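GTPase activator-like protein (Chaetomium thermophilum, PDB 5HIU) probably acts as a GTPase activator, as the TSC2 protein of the tuberous sclerosis complex, this chain being its all-helical N-terminal part. Local coordinates at residues 76-81 with 109-114; 41-46 with 82-87; 116-121 with 144-149; 64-69 with 99-104. All coordinates share one frame; numbering follows the deposited sequence.

Contact 1 of 4, residues 76-81 with 109-114; sequences NARQAS and PAHSKD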
# COMPACT_ATOMS: atom_id res chain seq x y z
N ASN A 76 14.68 -33.71 5.85
CA ASN A 76 14.77 -34.48 4.61
C ASN A 76 13.46 -35.10 4.21
O ASN A 76 13.18 -35.24 3.02
CB ASN A 76 15.82 -35.58 4.73
CG ASN A 76 15.43 -36.65 5.73
OD1 ASN A 76 14.73 -36.37 6.70
ND2 ASN A 76 15.86 -37.88 5.50
N ALA A 77 12.65 -35.47 5.19
CA ALA A 77 11.37 -36.12 4.92
C ALA A 77 10.24 -35.13 4.71
O ALA A 77 9.31 -35.40 3.96
CB ALA A 77 11.01 -37.09 6.05
N ARG A 78 10.28 -34.00 5.40
CA ARG A 78 9.24 -33.01 5.20
C ARG A 78 9.48 -32.44 3.83
O ARG A 78 8.57 -32.34 3.03
CB ARG A 78 9.28 -31.90 6.26
CG ARG A 78 8.98 -32.38 7.67
CD ARG A 78 8.70 -31.23 8.63
NE ARG A 78 9.61 -30.11 8.44
CZ ARG A 78 10.86 -30.05 8.87
NH1 ARG A 78 11.43 -31.08 9.49
NH2 ARG A 78 11.58 -28.95 8.63
N GLN A 79 10.73 -32.09 3.57
CA GLN A 79 11.11 -31.44 2.34
C GLN A 79 10.76 -32.27 1.12
O GLN A 79 10.07 -31.79 0.23
CB GLN A 79 12.59 -31.05 2.35
CG GLN A 79 12.79 -29.76 3.13
CD GLN A 79 14.23 -29.39 3.42
OE1 GLN A 79 15.11 -29.53 2.57
NE2 GLN A 79 14.47 -28.90 4.62
N ALA A 80 11.21 -33.52 1.09
CA ALA A 80 10.96 -34.37 -0.08
C ALA A 80 9.46 -34.60 -0.30
O ALA A 80 9.02 -34.84 -1.42
CB ALA A 80 11.70 -35.70 0.05
N SER A 81 8.69 -34.54 0.78
CA SER A 81 7.24 -34.66 0.71
C SER A 81 6.58 -33.39 0.17
O SER A 81 5.69 -33.46 -0.66
CB SER A 81 6.69 -35.01 2.11
OG SER A 81 5.29 -35.25 2.09
N PRO A 109 -0.79 -26.65 10.52
CA PRO A 109 0.43 -26.81 11.31
C PRO A 109 1.60 -27.32 10.48
O PRO A 109 1.54 -28.41 9.94
CB PRO A 109 0.03 -27.86 12.36
CG PRO A 109 -1.44 -27.63 12.57
CD PRO A 109 -1.99 -26.92 11.35
N ALA A 110 2.64 -26.51 10.39
CA ALA A 110 3.82 -26.86 9.59
C ALA A 110 5.04 -26.17 10.15
O ALA A 110 4.94 -25.13 10.80
CB ALA A 110 3.62 -26.48 8.13
N HIS A 111 6.19 -26.75 9.88
CA HIS A 111 7.43 -26.26 10.46
C HIS A 111 7.72 -24.86 9.94
O HIS A 111 7.55 -24.59 8.75
CB HIS A 111 8.56 -27.20 10.08
CG HIS A 111 9.68 -27.22 11.07
ND1 HIS A 111 9.95 -28.32 11.85
CD2 HIS A 111 10.58 -26.27 11.42
CE1 HIS A 111 10.99 -28.06 12.62
NE2 HIS A 111 11.39 -26.82 12.38
N SER A 112 8.18 -23.99 10.82
CA SER A 112 8.52 -22.62 10.46
C SER A 112 9.46 -22.58 9.25
O SER A 112 9.34 -21.73 8.39
CB SER A 112 9.15 -21.92 11.66
OG SER A 112 9.96 -22.82 12.41
N LYS A 113 10.36 -23.54 9.18
CA LYS A 113 11.34 -23.63 8.10
C LYS A 113 10.71 -23.97 6.75
O LYS A 113 11.33 -23.74 5.72
CB LYS A 113 12.38 -24.70 8.42
CG LYS A 113 13.17 -24.44 9.68
CD LYS A 113 13.99 -25.67 10.06
CE LYS A 113 15.01 -26.02 8.98
NZ LYS A 113 16.18 -26.76 9.54
N ASP A 114 9.49 -24.50 6.75
CA ASP A 114 8.81 -24.93 5.53
C ASP A 114 7.89 -23.88 4.90
O ASP A 114 7.20 -24.16 3.93
CB ASP A 114 8.00 -26.20 5.80
CG ASP A 114 8.85 -27.37 6.23
OD1 ASP A 114 10.09 -27.26 6.24
OD2 ASP A 114 8.26 -28.41 6.56

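Contact 2 of 4, residues 41-46 with 82-87; sequences LAANKL and WELLIE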
# COMPACT_ATOMS: atom_id res chain seq x y z
N LEU A 41 12.78 -41.79 -0.27
CA LEU A 41 13.27 -42.10 -1.61
C LEU A 41 12.11 -42.28 -2.61
O LEU A 41 12.20 -41.87 -3.75
CB LEU A 41 14.13 -43.37 -1.56
CG LEU A 41 14.78 -43.79 -2.87
CD1 LEU A 41 15.86 -42.80 -3.22
CD2 LEU A 41 15.34 -45.20 -2.78
N ALA A 42 11.03 -42.91 -2.16
CA ALA A 42 9.84 -43.09 -2.99
C ALA A 42 9.25 -41.74 -3.35
O ALA A 42 8.95 -41.45 -4.53
CB ALA A 42 8.81 -43.93 -2.25
N ALA A 43 9.11 -40.91 -2.33
CA ALA A 43 8.68 -39.55 -2.49
C ALA A 43 9.46 -38.87 -3.61
O ALA A 43 8.88 -38.21 -4.47
CB ALA A 43 8.84 -38.79 -1.19
N ASN A 44 10.77 -39.03 -3.58
CA ASN A 44 11.62 -38.35 -4.55
C ASN A 44 11.42 -38.90 -5.96
O ASN A 44 11.44 -38.15 -6.93
CB ASN A 44 13.11 -38.46 -4.16
CG ASN A 44 13.55 -37.38 -3.20
OD1 ASN A 44 13.97 -36.31 -3.62
ND2 ASN A 44 13.48 -37.66 -1.92
N LYS A 45 11.24 -40.21 -6.07
CA LYS A 45 11.04 -40.84 -7.36
C LYS A 45 9.68 -40.50 -7.95
O LYS A 45 9.59 -40.06 -9.09
CB LYS A 45 11.18 -42.35 -7.24
CG LYS A 45 12.61 -42.78 -7.02
CD LYS A 45 12.69 -44.23 -6.64
CE LYS A 45 14.12 -44.72 -6.59
NZ LYS A 45 14.09 -46.13 -6.14
N LEU A 46 8.63 -40.71 -7.17
CA LEU A 46 7.30 -40.24 -7.53
C LEU A 46 7.30 -38.78 -7.95
O LEU A 46 6.65 -38.40 -8.91
CB LEU A 46 6.34 -40.39 -6.36
CG LEU A 46 5.79 -41.79 -6.27
CD1 LEU A 46 5.21 -42.04 -4.89
CD2 LEU A 46 4.77 -41.99 -7.37
N TRP A 82 7.02 -32.23 0.65
CA TRP A 82 6.50 -30.95 0.17
C TRP A 82 6.67 -30.83 -1.32
O TRP A 82 5.80 -30.34 -2.02
CB TRP A 82 7.25 -29.79 0.78
CG TRP A 82 6.77 -29.37 2.07
CD1 TRP A 82 7.46 -29.38 3.23
CD2 TRP A 82 5.51 -28.81 2.37
NE1 TRP A 82 6.71 -28.88 4.25
CE2 TRP A 82 5.49 -28.52 3.74
CE3 TRP A 82 4.37 -28.55 1.61
CZ2 TRP A 82 4.38 -27.97 4.37
CZ3 TRP A 82 3.27 -28.00 2.24
CH2 TRP A 82 3.28 -27.72 3.61
N GLU A 83 7.81 -31.26 -1.80
CA GLU A 83 8.10 -31.18 -3.21
C GLU A 83 7.23 -32.09 -4.03
O GLU A 83 6.91 -31.79 -5.18
CB GLU A 83 9.56 -31.49 -3.44
CG GLU A 83 10.42 -30.47 -2.74
CD GLU A 83 11.88 -30.71 -2.94
OE1 GLU A 83 12.33 -31.88 -2.76
OE2 GLU A 83 12.55 -29.70 -3.26
N LEU A 84 6.83 -33.20 -3.42
CA LEU A 84 5.97 -34.15 -4.08
C LEU A 84 4.56 -33.60 -4.08
O LEU A 84 3.83 -33.76 -5.07
CB LEU A 84 6.04 -35.50 -3.38
CG LEU A 84 4.94 -36.51 -3.68
CD1 LEU A 84 5.08 -37.04 -5.10
CD2 LEU A 84 5.00 -37.64 -2.67
N LEU A 85 4.17 -32.96 -2.98
CA LEU A 85 2.82 -32.40 -2.83
C LEU A 85 2.63 -31.21 -3.78
O LEU A 85 1.57 -31.03 -4.39
CB LEU A 85 2.54 -32.00 -1.38
CG LEU A 85 2.46 -33.11 -0.32
CD1 LEU A 85 2.13 -32.51 1.05
CD2 LEU A 85 1.42 -34.18 -0.65
N ILE A 86 3.67 -30.42 -3.90
CA ILE A 86 3.69 -29.27 -4.78
C ILE A 86 3.44 -29.70 -6.22
O ILE A 86 2.65 -29.07 -6.94
CB ILE A 86 5.04 -28.54 -4.65
CG1 ILE A 86 4.98 -27.63 -3.43
CG2 ILE A 86 5.36 -27.71 -5.88
CD1 ILE A 86 6.32 -27.30 -2.88
N GLU A 87 4.09 -30.78 -6.64
CA GLU A 87 3.85 -31.29 -7.98
C GLU A 87 2.45 -31.83 -8.11
O GLU A 87 1.84 -31.69 -9.16
CB GLU A 87 4.88 -32.35 -8.39
CG GLU A 87 6.27 -31.79 -8.66
CD GLU A 87 6.25 -30.62 -9.64
OE1 GLU A 87 6.03 -30.87 -10.84
OE2 GLU A 87 6.45 -29.46 -9.21

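Contact 3 of 4, residues 116-121 with 144-149; sequences CYQLVA and TLWLNQ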
# COMPACT_ATOMS: atom_id res chain seq x y z
N CYS A 116 8.26 -21.54 2.85
CA CYS A 116 8.47 -21.31 1.42
C CYS A 116 7.67 -22.35 0.65
O CYS A 116 6.93 -22.01 -0.28
CB CYS A 116 9.96 -21.32 1.06
SG CYS A 116 10.84 -22.86 1.44
N TYR A 117 7.74 -23.61 1.08
CA TYR A 117 6.99 -24.67 0.45
C TYR A 117 5.46 -24.48 0.52
O TYR A 117 4.75 -24.72 -0.47
CB TYR A 117 7.38 -26.00 1.11
CG TYR A 117 8.76 -26.49 0.73
CD1 TYR A 117 9.04 -26.88 -0.58
CD2 TYR A 117 9.78 -26.60 1.67
CE1 TYR A 117 10.29 -27.34 -0.94
CE2 TYR A 117 11.04 -27.07 1.32
CZ TYR A 117 11.28 -27.45 0.01
OH TYR A 117 12.51 -27.92 -0.38
N GLN A 118 4.96 -24.04 1.68
CA GLN A 118 3.53 -23.79 1.83
C GLN A 118 3.03 -22.73 0.85
O GLN A 118 2.03 -22.93 0.16
CB GLN A 118 3.21 -23.28 3.21
CG GLN A 118 3.65 -24.16 4.33
CD GLN A 118 2.90 -23.83 5.57
OE1 GLN A 118 3.35 -23.04 6.37
NE2 GLN A 118 1.71 -24.39 5.70
N LEU A 119 3.73 -21.59 0.86
CA LEU A 119 3.59 -20.48 -0.08
C LEU A 119 3.47 -20.99 -1.49
O LEU A 119 2.50 -20.72 -2.17
CB LEU A 119 4.88 -19.67 -0.06
CG LEU A 119 5.03 -18.15 0.09
CD1 LEU A 119 4.28 -17.37 -0.98
CD2 LEU A 119 4.60 -17.67 1.45
N VAL A 120 4.48 -21.74 -1.92
CA VAL A 120 4.52 -22.24 -3.29
C VAL A 120 3.36 -23.22 -3.53
O VAL A 120 2.67 -23.17 -4.56
CB VAL A 120 5.88 -22.90 -3.62
CG1 VAL A 120 5.82 -23.66 -4.93
CG2 VAL A 120 7.00 -21.87 -3.65
N ALA A 121 3.11 -24.10 -2.56
CA ALA A 121 2.01 -25.02 -2.69
C ALA A 121 0.74 -24.25 -2.93
O ALA A 121 0.00 -24.52 -3.89
CB ALA A 121 1.86 -25.87 -1.44
N THR A 144 -4.13 -13.36 5.38
CA THR A 144 -3.94 -12.36 6.41
C THR A 144 -3.09 -12.92 7.53
O THR A 144 -2.24 -12.24 8.08
CB THR A 144 -5.28 -11.89 6.95
OG1 THR A 144 -6.01 -11.26 5.88
CG2 THR A 144 -5.09 -10.91 8.13
N LEU A 145 -3.32 -14.17 7.87
CA LEU A 145 -2.54 -14.82 8.91
C LEU A 145 -1.07 -14.86 8.48
O LEU A 145 -0.17 -14.36 9.16
CB LEU A 145 -3.09 -16.21 9.15
CG LEU A 145 -2.46 -17.09 10.22
CD1 LEU A 145 -2.04 -16.28 11.44
CD2 LEU A 145 -3.46 -18.19 10.58
N TRP A 146 -0.85 -15.43 7.31
CA TRP A 146 0.47 -15.56 6.76
C TRP A 146 1.23 -14.23 6.59
O TRP A 146 2.46 -14.22 6.66
CB TRP A 146 0.35 -16.26 5.40
CG TRP A 146 0.17 -17.72 5.51
CD1 TRP A 146 -0.05 -18.45 6.64
CD2 TRP A 146 0.20 -18.64 4.44
NE1 TRP A 146 -0.15 -19.78 6.33
CE2 TRP A 146 0.00 -19.92 4.98
CE3 TRP A 146 0.38 -18.51 3.07
CZ2 TRP A 146 -0.03 -21.05 4.20
CZ3 TRP A 146 0.34 -19.63 2.29
CH2 TRP A 146 0.15 -20.90 2.86
N LEU A 147 0.52 -13.14 6.35
CA LEU A 147 1.15 -11.84 6.23
C LEU A 147 1.82 -11.48 7.53
O LEU A 147 2.96 -11.01 7.55
CB LEU A 147 0.12 -10.74 5.94
CG LEU A 147 -0.00 -10.25 4.51
CD1 LEU A 147 -1.09 -9.18 4.49
CD2 LEU A 147 1.31 -9.68 4.01
N ASN A 148 1.08 -11.67 8.62
CA ASN A 148 1.59 -11.38 9.94
C ASN A 148 2.84 -12.22 10.14
O ASN A 148 3.92 -11.69 10.37
CB ASN A 148 0.52 -11.68 10.98
CG ASN A 148 0.89 -11.20 12.38
OD1 ASN A 148 1.45 -10.13 12.58
ND2 ASN A 148 0.53 -12.00 13.36
N GLN A 149 2.71 -13.53 9.98
CA GLN A 149 3.84 -14.43 10.11
C GLN A 149 4.97 -13.93 9.25
O GLN A 149 6.09 -13.74 9.74
CB GLN A 149 3.48 -15.84 9.66
CG GLN A 149 2.76 -16.70 10.68
CD GLN A 149 2.62 -18.15 10.22
OE1 GLN A 149 3.40 -18.66 9.38
NE2 GLN A 149 1.61 -18.83 10.76

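Contact 4 of 4, residues 64-69 with 99-104; sequences AAKDMI and RSEYFH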
# COMPACT_ATOMS: atom_id res chain seq x y z
N ALA A 64 -0.81 -40.98 0.59
CA ALA A 64 0.37 -41.72 0.97
C ALA A 64 1.37 -40.82 1.73
O ALA A 64 1.92 -41.23 2.73
CB ALA A 64 1.02 -42.34 -0.25
N ALA A 65 1.55 -39.58 1.25
CA ALA A 65 2.68 -38.72 1.64
C ALA A 65 2.38 -37.64 2.65
O ALA A 65 3.29 -37.20 3.32
CB ALA A 65 3.25 -38.06 0.40
N LYS A 66 1.12 -37.19 2.74
CA LYS A 66 0.80 -35.99 3.52
C LYS A 66 1.28 -35.97 4.97
O LYS A 66 1.59 -34.91 5.51
CB LYS A 66 -0.69 -35.68 3.47
CG LYS A 66 -1.61 -36.75 4.02
CD LYS A 66 -3.03 -36.52 3.50
CE LYS A 66 -3.97 -37.64 3.84
NZ LYS A 66 -4.96 -37.22 4.87
N ASP A 67 1.37 -37.14 5.59
CA ASP A 67 1.89 -37.25 6.97
C ASP A 67 3.36 -36.87 7.10
O ASP A 67 3.77 -36.40 8.15
CB ASP A 67 1.68 -38.66 7.52
CG ASP A 67 2.51 -39.68 6.79
OD1 ASP A 67 3.68 -39.89 7.17
OD2 ASP A 67 2.01 -40.28 5.83
N MET A 68 4.14 -37.06 6.03
CA MET A 68 5.58 -36.75 6.04
C MET A 68 5.90 -35.25 6.19
O MET A 68 7.03 -34.89 6.52
CB MET A 68 6.25 -37.28 4.77
CG MET A 68 6.13 -38.78 4.59
SD MET A 68 6.76 -39.39 3.01
CE MET A 68 8.53 -39.22 3.29
N ILE A 69 4.90 -34.40 5.95
CA ILE A 69 4.98 -32.95 6.10
C ILE A 69 4.89 -32.53 7.56
O ILE A 69 5.18 -31.41 7.89
CB ILE A 69 3.80 -32.31 5.36
CG1 ILE A 69 3.92 -32.58 3.87
CG2 ILE A 69 3.68 -30.81 5.57
CD1 ILE A 69 5.25 -32.23 3.28
N ARG A 99 -9.47 -30.62 -3.79
CA ARG A 99 -8.79 -29.34 -3.58
C ARG A 99 -8.93 -28.88 -2.14
O ARG A 99 -8.02 -28.27 -1.59
CB ARG A 99 -9.35 -28.27 -4.50
CG ARG A 99 -8.93 -28.44 -5.95
CD ARG A 99 -9.64 -27.44 -6.80
NE ARG A 99 -9.31 -26.09 -6.36
CZ ARG A 99 -8.19 -25.46 -6.69
NH1 ARG A 99 -7.29 -26.04 -7.47
NH2 ARG A 99 -7.98 -24.24 -6.24
N SER A 100 -10.06 -29.17 -1.53
CA SER A 100 -10.27 -28.75 -0.17
C SER A 100 -9.33 -29.49 0.75
O SER A 100 -8.88 -28.95 1.74
CB SER A 100 -11.71 -28.96 0.26
OG SER A 100 -12.07 -27.95 1.17
N GLU A 101 -9.02 -30.72 0.42
CA GLU A 101 -8.21 -31.53 1.30
C GLU A 101 -6.74 -31.18 1.15
O GLU A 101 -5.95 -31.24 2.10
CB GLU A 101 -8.43 -33.00 1.00
CG GLU A 101 -7.93 -33.91 2.10
CD GLU A 101 -8.38 -35.34 1.90
OE1 GLU A 101 -9.59 -35.57 1.58
OE2 GLU A 101 -7.50 -36.23 2.08
N TYR A 102 -6.38 -30.79 -0.06
CA TYR A 102 -5.06 -30.30 -0.29
C TYR A 102 -4.84 -28.98 0.46
O TYR A 102 -3.85 -28.81 1.17
CB TYR A 102 -4.82 -30.16 -1.79
CG TYR A 102 -5.04 -31.45 -2.59
CD1 TYR A 102 -5.00 -32.71 -1.98
CD2 TYR A 102 -5.26 -31.41 -3.96
CE1 TYR A 102 -5.21 -33.86 -2.72
CE2 TYR A 102 -5.46 -32.55 -4.69
CZ TYR A 102 -5.43 -33.77 -4.07
OH TYR A 102 -5.62 -34.89 -4.80
N PHE A 103 -5.78 -28.06 0.36
CA PHE A 103 -5.62 -26.79 1.06
C PHE A 103 -5.40 -26.98 2.57
O PHE A 103 -4.53 -26.37 3.16
CB PHE A 103 -6.82 -25.90 0.78
CG PHE A 103 -6.83 -24.64 1.57
CD1 PHE A 103 -6.18 -23.50 1.11
CD2 PHE A 103 -7.51 -24.57 2.78
CE1 PHE A 103 -6.20 -22.32 1.83
CE2 PHE A 103 -7.53 -23.39 3.51
CZ PHE A 103 -6.88 -22.27 3.04
N HIS A 104 -6.16 -27.84 3.21
CA HIS A 104 -6.03 -27.99 4.65
C HIS A 104 -4.77 -28.72 5.05
O HIS A 104 -4.19 -28.42 6.10
CB HIS A 104 -7.26 -28.65 5.21
CG HIS A 104 -8.46 -27.78 5.11
ND1 HIS A 104 -9.50 -28.03 4.24
CD2 HIS A 104 -8.76 -26.61 5.72
CE1 HIS A 104 -10.40 -27.07 4.34
NE2 HIS A 104 -9.98 -26.20 5.24

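Contact 1 of 4, residues 76-81 with 109-114
The guanidinium of Arg78 lies flat over one face of the His111 imidazole, with centres 4.1 Å apart and planes only 21° from parallel. The overlap is offset: Arg78 NH2 sits above the rim of the imidazole, 3.5 Å from His111 CG, while Arg78 CZ lies 3.6 Å from His111 ND1. His111 CB extends the cover toward the inner nitrogen, so most of the planar group rests on one side chain. At the edge of the same guanidinium comes Asp114, in a side-on, two-pronged salt bridge. Arg78 NE gives a fairly straight hydrogen bond to Asp114 OD2 at 2.9 Å, and Arg78 NH2 reaches Asp114 OD1 at 3.3 Å; both oxygens are met on their syn sides, though somewhat out of the carboxylate plane. A bend in the arginine chain at chi3 (-42°) turns the group into this position. Here helix 75-89 of the alpha-solenoid is tied to the linker between helix 96-107 and helix 115-126, whose last residues form a 3-10 turn closed by the backbone bond from Asp114 N to His111 O. The stack fixes the guanidinium from one face and the carboxylate fixes its rotation. Arg78 NH2 also pairs with Asp75 and NH1 donates to the carbonyl of Asn73, while Asp114 OD2 takes a second hydrogen bond from Trp82 NE1. Lys113, whose CD lies 4.3 Å from Arg78 NH2, sends its own ammonium to Asp75, a shared acid that would offset the two neighbouring positive charges.

Contact 2 of 4, residues 41-46 with 82-87
Leu84 sets its forked end against Ala43 and Leu46. Its CG stands anti to the backbone N (chi1 164°), which swings the branch beside its own carbonyl carbon and aims both methyls at helix 36-52. Leu84 CD1 lies between the two residues, 3.8 Å from Leu46 CB and 4.0 Å from Ala43 O, and Leu84 CD2 is turned toward Ala43 CB at 4.3 Å. The stem of the leucine is close as well, with Leu84 CB 4.1 Å from Ala43 O, so the side chain rests partly on the backbone of the facing turn. Leu46 takes the other common arrangement, CG anti to the carbonyl carbon (chi1 -82°), and offers its CB rather than its methyls to Leu84. All three touching residues are buried, and no hydrogen bond crosses between 41-46 and 82-87. In the alpha-solenoid, helices 36-52 and 75-89 run in roughly the same direction side by side, with helix 59-65 between them in the chain. The small side chain of Ala43 allows a close approach: its CA is 6.2 Å from that of Leu84. Leu31 of helix 22-33 and Ile61 of helix 59-65 touch both leucines, and Ala65 also packs on Leu84.

Contact 3 of 4, residues 116-121 with 144-149
Similar first torsions bring Trp146 and Gln118 together: in each, CG lies anti to the carbonyl carbon and beside the backbone N. In the tryptophan, chi1 of -79° carries the indole out from helix 139-163, and chi2 of 8° turns it so that its six-membered ring leads; the outer carbons CZ2, CH2 and CZ3 do the touching. Trp146 CH2 reaches the glutamine at two points, 3.9 Å from Gln118 CB and 3.9 Å from Gln118 O. Next to it, Trp146 CZ2 lies 4.1 Å from Gln118 NE2, while on the other flank Trp146 CZ3 comes to 4.1 Å from Leu119 CA. The ring thus leans on the backbone of helix 115-126 as much as on its side chains. The glutamine runs extended past the indole, its amide plane turned 56° from that of the ring, and makes no hydrogen bond to it. Its NE2 is instead spent on the carbonyl of Leu106, which holds the amide in place beside the tryptophan. Around the indole, Phe115 meets it edge-to-face, and Leu122 and Leu187 add further apolar cover. The reach of the large side chain matches the wide separation of the backbones, whose nearest CA atoms, of Leu119 and Trp146, are 9.0 Å apart. The contact is buried van der Waals packing, in which a single tryptophan bridges two consecutive helices that run in roughly opposite directions, as is characteristic of helix pairing in an alpha-solenoid.

Contact 4 of 4, residues 64-69 with 99-104
Lys66 and Glu101 face each other from backbones that stay well apart; the nearest CA atoms, of Lys66 and Tyr102, are 9.0 Å from one another. Residues 99-104 are regular helix within helix 96-107. Residues 64-69 change character along their length, from the last part of helix 59-65 into a 3-10 turn at 67-69, where Met68 N bonds to Ala65 O at 2.8 Å. The two segments are inclined to each other while pointing the same general way, and a single pair of side chains spans the distance between them. In Lys66, chi1 of 60° tucks CG in over the backbone, flanked by both N and C; the chain then continues extended and bends at its last torsion. Glu101 has CG anti to the backbone N (chi1 -164°), and its extended chain carries the carboxylate out to the lysine. The side chains cross at about a right angle, and the ammonium approaches one carboxylate oxygen: Lys66 NZ lies 3.9 Å from Glu101 OE2, and Lys66 CE is slightly farther from that oxygen at 4.2 Å. Closer packing between the same two helices lies elsewhere, where Tyr102 bonds through its OH to His59 and its ring meets Trp62. Ile69, the last residue of its segment, packs on Ser81, Trp82 and Leu85 of helix 75-89. With no hydrogen bond between the segments, the lysine and glutamate form a long salt bridge at a partly exposed position, where solvent would probably screen the attraction and the pair may be loosely held.

How the contacts relate
Contacts 2 and 3 belong to the buried interior and rely on van der Waals packing, hydrocarbon in contact 2, an indole against a glutamine and backbone in contact 3; contact 1 is partly buried and highly polar, and contact 4 lies at the surface with one long ion pair. Contacts 1 and 2 share helix 75-89, using successive stretches of it, and also meet where Ala80 packs on Ala43 and Asn44. The same helix touches contact 3, where Trp82 packs on Tyr117, and contact 4, where Arg78 lies against Met68 and Ile69. Contacts 3 and 4 do not touch, their nearest atoms being about 7 Å apart. The charged contacts lie at the linker and the surface, the uncharged ones in the buried faces between helices.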